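Local atomic coordinates of nicotinate phosphoribosyltransferase (Porphyromonas gingivalis, PDB entry 2IM5), a protein that probably catalyses the ATP-dependent formation of nicotinate mononucleotide from nicotinate and phosphoribosyl diphosphate, a step in NAD biosynthesis. Residues A22-R27 with H213-F218; R169-E174 with G340-L345; G152-E157 with R312-Q317. One frame throughout, in Å; residues are numbered along the deposited sequence.

Contact 1 of 3, residues A22-R27 with H213-F218; sequences AKLFPR and HEWIQF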
loop_
_atom_site.group_PDB
_atom_site.type_symbol
_atom_site.label_atom_id
_atom_site.label_comp_id
_atom_site.label_asym_id
_atom_site.label_seq_id
_atom_site.Cartn_x
_atom_site.Cartn_y
_atom_site.Cartn_z
ATOM N N ALA A 22 8.401 -4.733 14.191
ATOM C CA ALA A 22 9.278 -5.696 14.846
ATOM C C ALA A 22 10.325 -5.023 15.731
ATOM O O ALA A 22 10.708 -5.558 16.776
ATOM C CB ALA A 22 9.957 -6.568 13.804
ATOM N N LYS A 23 10.787 -3.849 15.317
ATOM C CA LYS A 23 11.791 -3.141 16.095
ATOM C C LYS A 23 11.212 -2.359 17.256
ATOM O O LYS A 23 11.635 -2.524 18.399
ATOM C CB LYS A 23 12.577 -2.163 15.223
ATOM C CG LYS A 23 13.601 -1.364 16.038
ATOM C CD LYS A 23 14.275 -0.259 15.256
ATOM C CE LYS A 23 15.364 0.398 16.114
ATOM N NZ LYS A 23 15.978 1.580 15.453
ATOM N N LEU A 24 10.235 -1.507 16.957
ATOM C CA LEU A 24 9.643 -0.653 17.975
ATOM C C LEU A 24 8.409 -1.152 18.716
ATOM O O LEU A 24 8.185 -0.745 19.856
ATOM C CB LEU A 24 9.341 0.720 17.372
ATOM C CG LEU A 24 10.529 1.487 16.766
ATOM C CD1 LEU A 24 9.997 2.781 16.112
ATOM C CD2 LEU A 24 11.562 1.828 17.866
ATOM N N PHE A 25 7.619 -2.026 18.097
ATOM C CA PHE A 25 6.400 -2.532 18.736
ATOM C C PHE A 25 6.249 -4.049 18.607
ATOM O O PHE A 25 5.200 -4.543 18.183
ATOM C CB PHE A 25 5.186 -1.849 18.104
ATOM C CG PHE A 25 5.281 -0.354 18.093
ATOM C CD1 PHE A 25 5.164 0.374 19.276
ATOM C CD2 PHE A 25 5.544 0.326 16.910
ATOM C CE1 PHE A 25 5.319 1.771 19.280
ATOM C CE2 PHE A 25 5.697 1.718 16.900
ATOM C CZ PHE A 25 5.587 2.441 18.089
ATOM N N PRO A 26 7.282 -4.809 18.996
ATOM C CA PRO A 26 7.248 -6.269 18.904
ATOM C C PRO A 26 6.186 -6.978 19.752
ATOM O O PRO A 26 5.940 -8.168 19.566
ATOM C CB PRO A 26 8.675 -6.666 19.288
ATOM C CG PRO A 26 9.023 -5.654 20.339
ATOM C CD PRO A 26 8.501 -4.356 19.697
ATOM N N ARG A 27 5.557 -6.256 20.674
ATOM C CA ARG A 27 4.531 -6.851 21.524
ATOM C C ARG A 27 3.124 -6.451 21.090
ATOM O O ARG A 27 2.137 -6.948 21.628
ATOM C CB ARG A 27 4.727 -6.431 22.983
ATOM C CG ARG A 27 6.020 -6.905 23.619
ATOM C CD ARG A 27 6.041 -6.542 25.097
ATOM N NE ARG A 27 7.027 -7.333 25.828
ATOM C CZ ARG A 27 8.324 -7.058 25.868
ATOM N NH1 ARG A 27 8.793 -6.000 25.220
ATOM N NH2 ARG A 27 9.153 -7.849 26.539
ATOM N N HIS A 213 -0.772 3.744 5.444
ATOM C CA HIS A 213 -1.677 4.421 6.358
ATOM C C HIS A 213 -1.722 3.702 7.701
ATOM O O HIS A 213 -1.843 4.354 8.736
ATOM C CB HIS A 213 -3.101 4.461 5.792
ATOM C CG HIS A 213 -3.276 5.388 4.632
ATOM N ND1 HIS A 213 -3.198 6.759 4.752
ATOM C CD2 HIS A 213 -3.526 5.140 3.325
ATOM C CE1 HIS A 213 -3.390 7.316 3.570
ATOM N NE2 HIS A 213 -3.590 6.356 2.686
ATOM N N GLU A 214 -1.626 2.369 7.688
ATOM C CA GLU A 214 -1.699 1.598 8.933
ATOM C C GLU A 214 -0.656 2.038 9.958
ATOM O O GLU A 214 -0.913 2.003 11.162
ATOM C CB GLU A 214 -1.564 0.086 8.669
ATOM C CG GLU A 214 -0.237 -0.353 8.082
ATOM C CD GLU A 214 -0.089 -1.873 8.008
ATOM O OE1 GLU A 214 0.158 -2.513 9.056
ATOM O OE2 GLU A 214 -0.223 -2.429 6.899
ATOM N N TRP A 215 0.513 2.458 9.477
ATOM C CA TRP A 215 1.586 2.907 10.360
ATOM C C TRP A 215 1.123 4.129 11.136
ATOM O O TRP A 215 1.275 4.186 12.351
ATOM C CB TRP A 215 2.842 3.237 9.545
ATOM C CG TRP A 215 3.991 3.782 10.348
ATOM C CD1 TRP A 215 4.532 5.036 10.255
ATOM C CD2 TRP A 215 4.763 3.085 11.347
ATOM N NE1 TRP A 215 5.589 5.161 11.126
ATOM C CE2 TRP A 215 5.753 3.982 11.807
ATOM C CE3 TRP A 215 4.711 1.796 11.893
ATOM C CZ2 TRP A 215 6.686 3.630 12.789
ATOM C CZ3 TRP A 215 5.640 1.442 12.875
ATOM C CH2 TRP A 215 6.616 2.360 13.311
ATOM N N ILE A 216 0.534 5.094 10.438
ATOM C CA ILE A 216 0.038 6.308 11.087
ATOM C C ILE A 216 -1.164 5.976 11.970
ATOM O O ILE A 216 -1.285 6.460 13.086
ATOM C CB ILE A 216 -0.424 7.363 10.059
ATOM C CG1 ILE A 216 0.652 7.598 9.002
ATOM C CG2 ILE A 216 -0.759 8.657 10.767
ATOM C CD1 ILE A 216 1.929 8.115 9.540
ATOM N N GLN A 217 -2.066 5.155 11.443
ATOM C CA GLN A 217 -3.271 4.758 12.166
ATOM C C GLN A 217 -2.943 4.045 13.482
ATOM O O GLN A 217 -3.623 4.231 14.484
ATOM C CB GLN A 217 -4.101 3.841 11.283
ATOM C CG GLN A 217 -4.752 4.540 10.117
ATOM C CD GLN A 217 -5.545 3.571 9.258
ATOM O OE1 GLN A 217 -4.973 2.808 8.480
ATOM N NE2 GLN A 217 -6.863 3.575 9.419
ATOM N N PHE A 218 -1.909 3.209 13.463
ATOM C CA PHE A 218 -1.501 2.503 14.669
ATOM C C PHE A 218 -1.130 3.558 15.710
ATOM O O PHE A 218 -1.563 3.485 16.859
ATOM C CB PHE A 218 -0.298 1.604 14.382
ATOM C CG PHE A 218 0.304 0.987 15.610
ATOM C CD1 PHE A 218 -0.355 -0.039 16.284
ATOM C CD2 PHE A 218 1.528 1.441 16.107
ATOM C CE1 PHE A 218 0.195 -0.606 17.437
ATOM C CE2 PHE A 218 2.085 0.880 17.259
ATOM C CZ PHE A 218 1.422 -0.143 17.925
#
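Phe25 and Phe218 reach each other through different first torsions: CG of Phe25 lies beside its backbone N and anti to the carbonyl carbon (chi1 -52°), whereas CG of Phe218 is anti to the backbone N (chi1 172°), which sends its ring out from helix 213-223. Trp215, one turn earlier, has its CG placed as in Phe218 and extends its indole in the same general direction. The result is an aromatic cluster of three rings. Phe218 and Phe25 form a T-shaped (edge-to-face) pair, with centroids 4.8 Å apart and planes at 63°. Its pointing atom is Phe218 CE2, which sits over the centre of the Phe25 ring and comes within 3.5 Å of Phe25 CD2, while Phe218 CZ leans toward Phe25 CG. On the opposite face of the Phe25 ring, the CB of Leu24 lies toward the rim, so the phenyl group is held from two sides. Trp215 addresses the ring differently: its CH2 approaches near the plane of Phe25, 3.8 Å from Phe25 CE2. A methyl of Leu24, CD1, adds a looser touch at the indole edge, 4.4 Å from Trp215 CH2. The indole N-H is used elsewhere, in a hydrogen bond from Trp215 NE1 to the carbonyl of Ala232, which helps fix the rotation of the ring. Phe25 is the first residue beyond helix 12-24, so the cluster joins the end of that N-terminal helix to helix 213-223, with helix 228-240 packing alongside through Asp235 against Phe25 and Asn238 against Leu24.

Contact 2 of 3, residues R169-E174 with G340-L345; sequences RRFSLE and GGVEPL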
loop_
_atom_site.group_PDB
_atom_site.type_symbol
_atom_site.label_atom_id
_atom_site.label_comp_id
_atom_site.label_asym_id
_atom_site.label_seq_id
_atom_site.Cartn_x
_atom_site.Cartn_y
_atom_site.Cartn_z
ATOM N N ARG A 169 -4.980 -5.713 -6.341
ATOM C CA ARG A 169 -6.152 -5.908 -7.192
ATOM C C ARG A 169 -5.843 -6.427 -8.589
ATOM O O ARG A 169 -6.667 -6.305 -9.493
ATOM C CB ARG A 169 -6.942 -4.606 -7.295
ATOM C CG ARG A 169 -7.597 -4.232 -5.986
ATOM C CD ARG A 169 -8.404 -2.963 -6.094
ATOM N NE ARG A 169 -8.962 -2.616 -4.795
ATOM C CZ ARG A 169 -9.746 -1.568 -4.582
ATOM N NH1 ARG A 169 -10.064 -0.764 -5.591
ATOM N NH2 ARG A 169 -10.209 -1.321 -3.363
ATOM N N ARG A 170 -4.660 -7.006 -8.763
ATOM C CA ARG A 170 -4.266 -7.544 -10.058
ATOM C C ARG A 170 -5.249 -8.638 -10.498
ATOM O O ARG A 170 -5.884 -9.282 -9.659
ATOM C CB ARG A 170 -2.860 -8.130 -9.967
ATOM C CG ARG A 170 -2.750 -9.361 -9.073
ATOM C CD ARG A 170 -1.294 -9.762 -8.865
ATOM N NE ARG A 170 -1.150 -10.964 -8.046
ATOM C CZ ARG A 170 0.001 -11.368 -7.520
ATOM N NH1 ARG A 170 1.110 -10.664 -7.729
ATOM N NH2 ARG A 170 0.046 -12.465 -6.776
ATOM N N PHE A 171 -5.376 -8.839 -11.808
ATOM C CA PHE A 171 -6.261 -9.876 -12.326
ATOM C C PHE A 171 -5.678 -11.219 -11.894
ATOM O O PHE A 171 -6.401 -12.122 -11.485
ATOM C CB PHE A 171 -6.333 -9.813 -13.857
ATOM C CG PHE A 171 -7.290 -10.811 -14.462
ATOM C CD1 PHE A 171 -8.646 -10.511 -14.592
ATOM C CD2 PHE A 171 -6.840 -12.055 -14.883
ATOM C CE1 PHE A 171 -9.535 -11.441 -15.138
ATOM C CE2 PHE A 171 -7.719 -12.993 -15.428
ATOM C CZ PHE A 171 -9.067 -12.683 -15.556
ATOM N N SER A 172 -4.360 -11.335 -11.991
ATOM C CA SER A 172 -3.644 -12.548 -11.604
ATOM C C SER A 172 -2.149 -12.245 -11.550
ATOM O O SER A 172 -1.698 -11.213 -12.056
ATOM C CB SER A 172 -3.876 -13.664 -12.624
ATOM O OG SER A 172 -3.357 -13.297 -13.891
ATOM N N LEU A 173 -1.386 -13.155 -10.950
ATOM C CA LEU A 173 0.063 -12.998 -10.850
ATOM C C LEU A 173 0.615 -12.965 -12.276
ATOM O O LEU A 173 1.487 -12.158 -12.615
ATOM C CB LEU A 173 0.671 -14.197 -10.109
ATOM C CG LEU A 173 2.053 -14.104 -9.435
ATOM C CD1 LEU A 173 2.734 -15.468 -9.537
ATOM C CD2 LEU A 173 2.929 -13.047 -10.073
ATOM N N GLU A 174 0.091 -13.856 -13.104
ATOM C CA GLU A 174 0.508 -13.978 -14.493
ATOM C C GLU A 174 0.323 -12.668 -15.250
ATOM O O GLU A 174 1.194 -12.256 -16.008
ATOM C CB GLU A 174 -0.282 -15.103 -15.159
ATOM C CG GLU A 174 0.058 -15.341 -16.609
ATOM C CD GLU A 174 -0.593 -16.599 -17.132
ATOM O OE1 GLU A 174 -1.821 -16.762 -16.938
ATOM O OE2 GLU A 174 0.123 -17.426 -17.731
ATOM N N GLY A 340 -12.695 -7.360 -22.108
ATOM C CA GLY A 340 -13.822 -8.262 -21.930
ATOM C C GLY A 340 -14.794 -7.815 -20.855
ATOM O O GLY A 340 -15.487 -8.638 -20.257
ATOM N N GLY A 341 -14.846 -6.512 -20.609
ATOM C CA GLY A 341 -15.749 -5.998 -19.595
ATOM C C GLY A 341 -15.342 -6.373 -18.180
ATOM O O GLY A 341 -16.038 -6.033 -17.223
ATOM N N VAL A 342 -14.221 -7.075 -18.039
ATOM C CA VAL A 342 -13.743 -7.480 -16.722
ATOM C C VAL A 342 -13.373 -6.250 -15.910
ATOM O O VAL A 342 -12.572 -5.423 -16.347
ATOM C CB VAL A 342 -12.504 -8.389 -16.821
ATOM C CG1 VAL A 342 -12.010 -8.740 -15.423
ATOM C CG2 VAL A 342 -12.844 -9.652 -17.604
ATOM N N GLU A 343 -13.958 -6.132 -14.723
ATOM C CA GLU A 343 -13.694 -4.993 -13.856
ATOM C C GLU A 343 -13.024 -5.407 -12.549
ATOM O O GLU A 343 -13.292 -6.479 -12.013
ATOM C CB GLU A 343 -14.998 -4.254 -13.558
ATOM C CG GLU A 343 -16.061 -5.092 -12.844
ATOM C CD GLU A 343 -16.522 -6.303 -13.650
ATOM O OE1 GLU A 343 -15.810 -7.332 -13.658
ATOM O OE2 GLU A 343 -17.599 -6.222 -14.284
ATOM N N PRO A 344 -12.129 -4.557 -12.027
ATOM C CA PRO A 344 -11.412 -4.828 -10.778
ATOM C C PRO A 344 -12.365 -4.925 -9.593
ATOM O O PRO A 344 -13.407 -4.270 -9.574
ATOM C CB PRO A 344 -10.480 -3.626 -10.644
ATOM C CG PRO A 344 -10.250 -3.210 -12.071
ATOM C CD PRO A 344 -11.631 -3.324 -12.657
ATOM N N LEU A 345 -12.008 -5.746 -8.612
ATOM C CA LEU A 345 -12.823 -5.891 -7.412
ATOM C C LEU A 345 -12.553 -4.678 -6.543
ATOM O O LEU A 345 -11.447 -4.127 -6.555
ATOM C CB LEU A 345 -12.437 -7.152 -6.638
ATOM C CG LEU A 345 -12.820 -8.503 -7.240
ATOM C CD1 LEU A 345 -12.375 -9.617 -6.304
ATOM C CD2 LEU A 345 -14.323 -8.556 -7.446
HETATM O O HOH W 1 -9.233 -7.003 -8.397
#
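Arg169 and Leu345 meet through a polar but non-hydrogen-bonded contact. The extended arginine side chain runs past the Leu345 carbonyl, with Arg169 CD 3.3 Å from Leu345 O. That oxygen lies 3.2 Å above the guanidinium plane, offset toward its rim, and the angle at Arg169 NE is too poor for a bond. Arg169 NH2 instead donates to the carbonyl of Ile347, at the start of strand 347-355. Electrostatic attraction between the cationic group and the Leu345 carbonyl probably still contributes.

Water links the two backbones nearby. One molecule donates to Arg169 O at 2.9 Å and accepts from Leu345 N at 3.1 Å, bridging the chains where they come close, Arg169 CA lying 6.5 Å from Pro344 CA. Arg169 O also accepts from Asn336.

The apolar part is a single pair. Val342 CG1 approaches the Phe171 ring at its edge, near the ring plane, 3.7 Å from Phe171 CE1. Phe171 reaches it because its CG stands anti to the backbone N (chi1 -177°), and Tyr132 of helix 120-134 stacks on the same phenyl ring and also touches Val342.

Ser172, directly after Phe171, is the N-cap of helix 173-186, its OG accepting from Val175 N. All the touching residues lie in loops, so this is loop-to-loop packing, joining the approach to a capped helix with the segment that leads into strand 347-355 of the antiparallel sheet.

Contact 3 of 3, residues G152-E157 with R312-Q317; sequences GELMRE and RAIEIQ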
loop_
_atom_site.group_PDB
_atom_site.type_symbol
_atom_site.label_atom_id
_atom_site.label_comp_id
_atom_site.label_asym_id
_atom_site.label_seq_id
_atom_site.Cartn_x
_atom_site.Cartn_y
_atom_site.Cartn_z
ATOM N N GLY A 152 3.293 2.216 -21.740
ATOM C CA GLY A 152 4.713 2.367 -21.503
ATOM C C GLY A 152 5.333 3.428 -22.396
ATOM O O GLY A 152 6.067 4.300 -21.923
ATOM N N GLU A 153 5.032 3.364 -23.693
ATOM C CA GLU A 153 5.583 4.326 -24.645
ATOM C C GLU A 153 5.125 5.740 -24.307
ATOM O O GLU A 153 5.899 6.695 -24.405
ATOM C CB GLU A 153 5.177 3.949 -26.075
ATOM C CG GLU A 153 5.668 2.554 -26.492
ATOM C CD GLU A 153 5.227 2.137 -27.900
ATOM O OE1 GLU A 153 4.021 2.249 -28.216
ATOM O OE2 GLU A 153 6.089 1.678 -28.689
ATOM N N LEU A 154 3.871 5.873 -23.888
ATOM C CA LEU A 154 3.335 7.177 -23.526
ATOM C C LEU A 154 4.081 7.779 -22.332
ATOM O O LEU A 154 4.491 8.941 -22.370
ATOM C CB LEU A 154 1.846 7.058 -23.190
ATOM C CG LEU A 154 1.124 8.365 -22.844
ATOM C CD1 LEU A 154 1.014 9.249 -24.084
ATOM C CD2 LEU A 154 -0.262 8.053 -22.305
ATOM N N MET A 155 4.248 6.990 -21.270
ATOM C CA MET A 155 4.945 7.468 -20.080
ATOM C C MET A 155 6.386 7.837 -20.440
ATOM O O MET A 155 6.917 8.842 -19.960
ATOM C CB MET A 155 4.944 6.394 -18.982
ATOM C CG MET A 155 3.557 6.018 -18.429
ATOM S SD MET A 155 2.680 7.362 -17.549
ATOM C CE MET A 155 3.387 7.227 -15.977
ATOM N N ARG A 156 7.010 7.018 -21.286
ATOM C CA ARG A 156 8.387 7.250 -21.719
ATOM C C ARG A 156 8.483 8.585 -22.452
ATOM O O ARG A 156 9.332 9.417 -22.146
ATOM C CB ARG A 156 8.845 6.122 -22.651
ATOM C CG ARG A 156 10.296 6.214 -23.101
ATOM C CD ARG A 156 10.595 5.124 -24.117
ATOM N NE ARG A 156 9.825 5.324 -25.344
ATOM C CZ ARG A 156 9.455 4.352 -26.174
ATOM N NH1 ARG A 156 9.774 3.086 -25.923
ATOM N NH2 ARG A 156 8.756 4.648 -27.258
ATOM N N GLU A 157 7.591 8.778 -23.415
ATOM C CA GLU A 157 7.550 9.994 -24.217
ATOM C C GLU A 157 7.408 11.243 -23.360
ATOM O O GLU A 157 8.111 12.230 -23.579
ATOM C CB GLU A 157 6.387 9.920 -25.210
ATOM C CG GLU A 157 6.210 11.159 -26.072
ATOM C CD GLU A 157 4.856 11.196 -26.780
ATOM O OE1 GLU A 157 4.519 10.212 -27.480
ATOM O OE2 GLU A 157 4.132 12.210 -26.637
ATOM N N ARG A 312 -3.978 10.629 -16.836
ATOM C CA ARG A 312 -4.213 11.476 -15.679
ATOM C C ARG A 312 -2.875 11.891 -15.055
ATOM O O ARG A 312 -2.739 12.999 -14.532
ATOM C CB ARG A 312 -5.060 10.739 -14.640
ATOM C CG ARG A 312 -5.366 11.573 -13.413
ATOM C CD ARG A 312 -6.424 12.627 -13.694
ATOM N NE ARG A 312 -7.743 12.022 -13.895
ATOM C CZ ARG A 312 -8.868 12.711 -14.092
ATOM N NH1 ARG A 312 -8.851 14.042 -14.119
ATOM N NH2 ARG A 312 -10.021 12.067 -14.256
ATOM N N ALA A 313 -1.893 10.998 -15.110
ATOM C CA ALA A 313 -0.574 11.292 -14.563
ATOM C C ALA A 313 0.045 12.451 -15.343
ATOM O O ALA A 313 0.656 13.358 -14.765
ATOM C CB ALA A 313 0.322 10.058 -14.648
ATOM N N ILE A 314 -0.123 12.416 -16.662
ATOM C CA ILE A 314 0.411 13.463 -17.526
ATOM C C ILE A 314 -0.229 14.814 -17.196
ATOM O O ILE A 314 0.441 15.842 -17.207
ATOM C CB ILE A 314 0.183 13.109 -19.019
ATOM C CG1 ILE A 314 1.065 11.914 -19.398
ATOM C CG2 ILE A 314 0.506 14.312 -19.909
ATOM C CD1 ILE A 314 0.779 11.338 -20.762
ATOM N N GLU A 315 -1.524 14.806 -16.893
ATOM C CA GLU A 315 -2.233 16.035 -16.543
ATOM C C GLU A 315 -1.699 16.619 -15.233
ATOM O O GLU A 315 -1.436 17.818 -15.143
ATOM C CB GLU A 315 -3.733 15.761 -16.407
ATOM C CG GLU A 315 -4.447 15.482 -17.718
ATOM C CD GLU A 315 -5.774 14.768 -17.515
ATOM O OE1 GLU A 315 -6.498 15.118 -16.557
ATOM O OE2 GLU A 315 -6.097 13.859 -18.315
ATOM N N ILE A 316 -1.541 15.771 -14.217
ATOM C CA ILE A 316 -1.022 16.221 -12.927
ATOM C C ILE A 316 0.397 16.745 -13.114
ATOM O O ILE A 316 0.808 17.716 -12.482
ATOM C CB ILE A 316 -0.996 15.062 -11.896
ATOM C CG1 ILE A 316 -2.427 14.624 -11.572
ATOM C CG2 ILE A 316 -0.279 15.504 -10.618
ATOM C CD1 ILE A 316 -2.514 13.401 -10.667
ATOM N N GLN A 317 1.137 16.089 -13.996
ATOM C CA GLN A 317 2.507 16.462 -14.295
ATOM C C GLN A 317 2.555 17.927 -14.759
ATOM O O GLN A 317 3.467 18.670 -14.401
ATOM C CB GLN A 317 3.050 15.499 -15.359
ATOM C CG GLN A 317 4.529 15.609 -15.672
ATOM C CD GLN A 317 5.025 14.419 -16.479
ATOM O OE1 GLN A 317 4.250 13.767 -17.189
ATOM N NE2 GLN A 317 6.317 14.132 -16.381
#
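Leu154 and Ile314 bring two helices together on the outside of the parallel sheet of the TIM-barrel-like part of this phosphoribosyltransferase; helix 141-157 precedes strand 162-164, and helix 310-320 precedes strand 325-330. From CB, which points neither at nor directly away from the partner helix, the Leu154 side chain leaves with CG anti to the backbone N (chi1 -178°), and this turn carries its branched end across to Ile314. CG makes the nearest approach, 3.6 Å from Ile314 CD1. Both Leu154 methyls lie on the same side of Ile314 CD1 as CG, with CD2 at 3.8 Å and CD1 at 3.9 Å, so the isoleucine methyl, delivered by an extended chi2 of 171°, packs against the branch of the leucine. The helices themselves are closest at Met155 and Ile314, with CA atoms 7.9 Å apart. Met155 dips toward the sheet, where its side chain touches Ile330, and Ala313 packs on Phe328 of the same strand 325-330. The Gln317 amide is held by the carbonyl of Arg159, in the loop that follows helix 141-157. Beside the Leu154-Ile314 pair, a looser touch completes the apolar interface, Met155 CE lying 4.4 Å from Ala313 CB.

How the contacts relate
No two of the three contacts touch. Contact 1 lies on the opposite side of the chain's centre from contacts 2 and 3, its centre about 31 Å from that of contact 2 and 35 Å from that of contact 3. By centres, contacts 2 and 3 are the nearest pair, about 22 Å apart; by nearest atoms, contacts 1 and 2 come closest, at about 11 Å, against about 15 Å for the others. In sequence the first segments of all three precede all the second segments. His213, the predicted autophosphorylation site, unmodified here and weakly hydrogen-bonded to Thr251 and Asp275, belongs to segment 213-218 of contact 1 but does not touch segment 22-27.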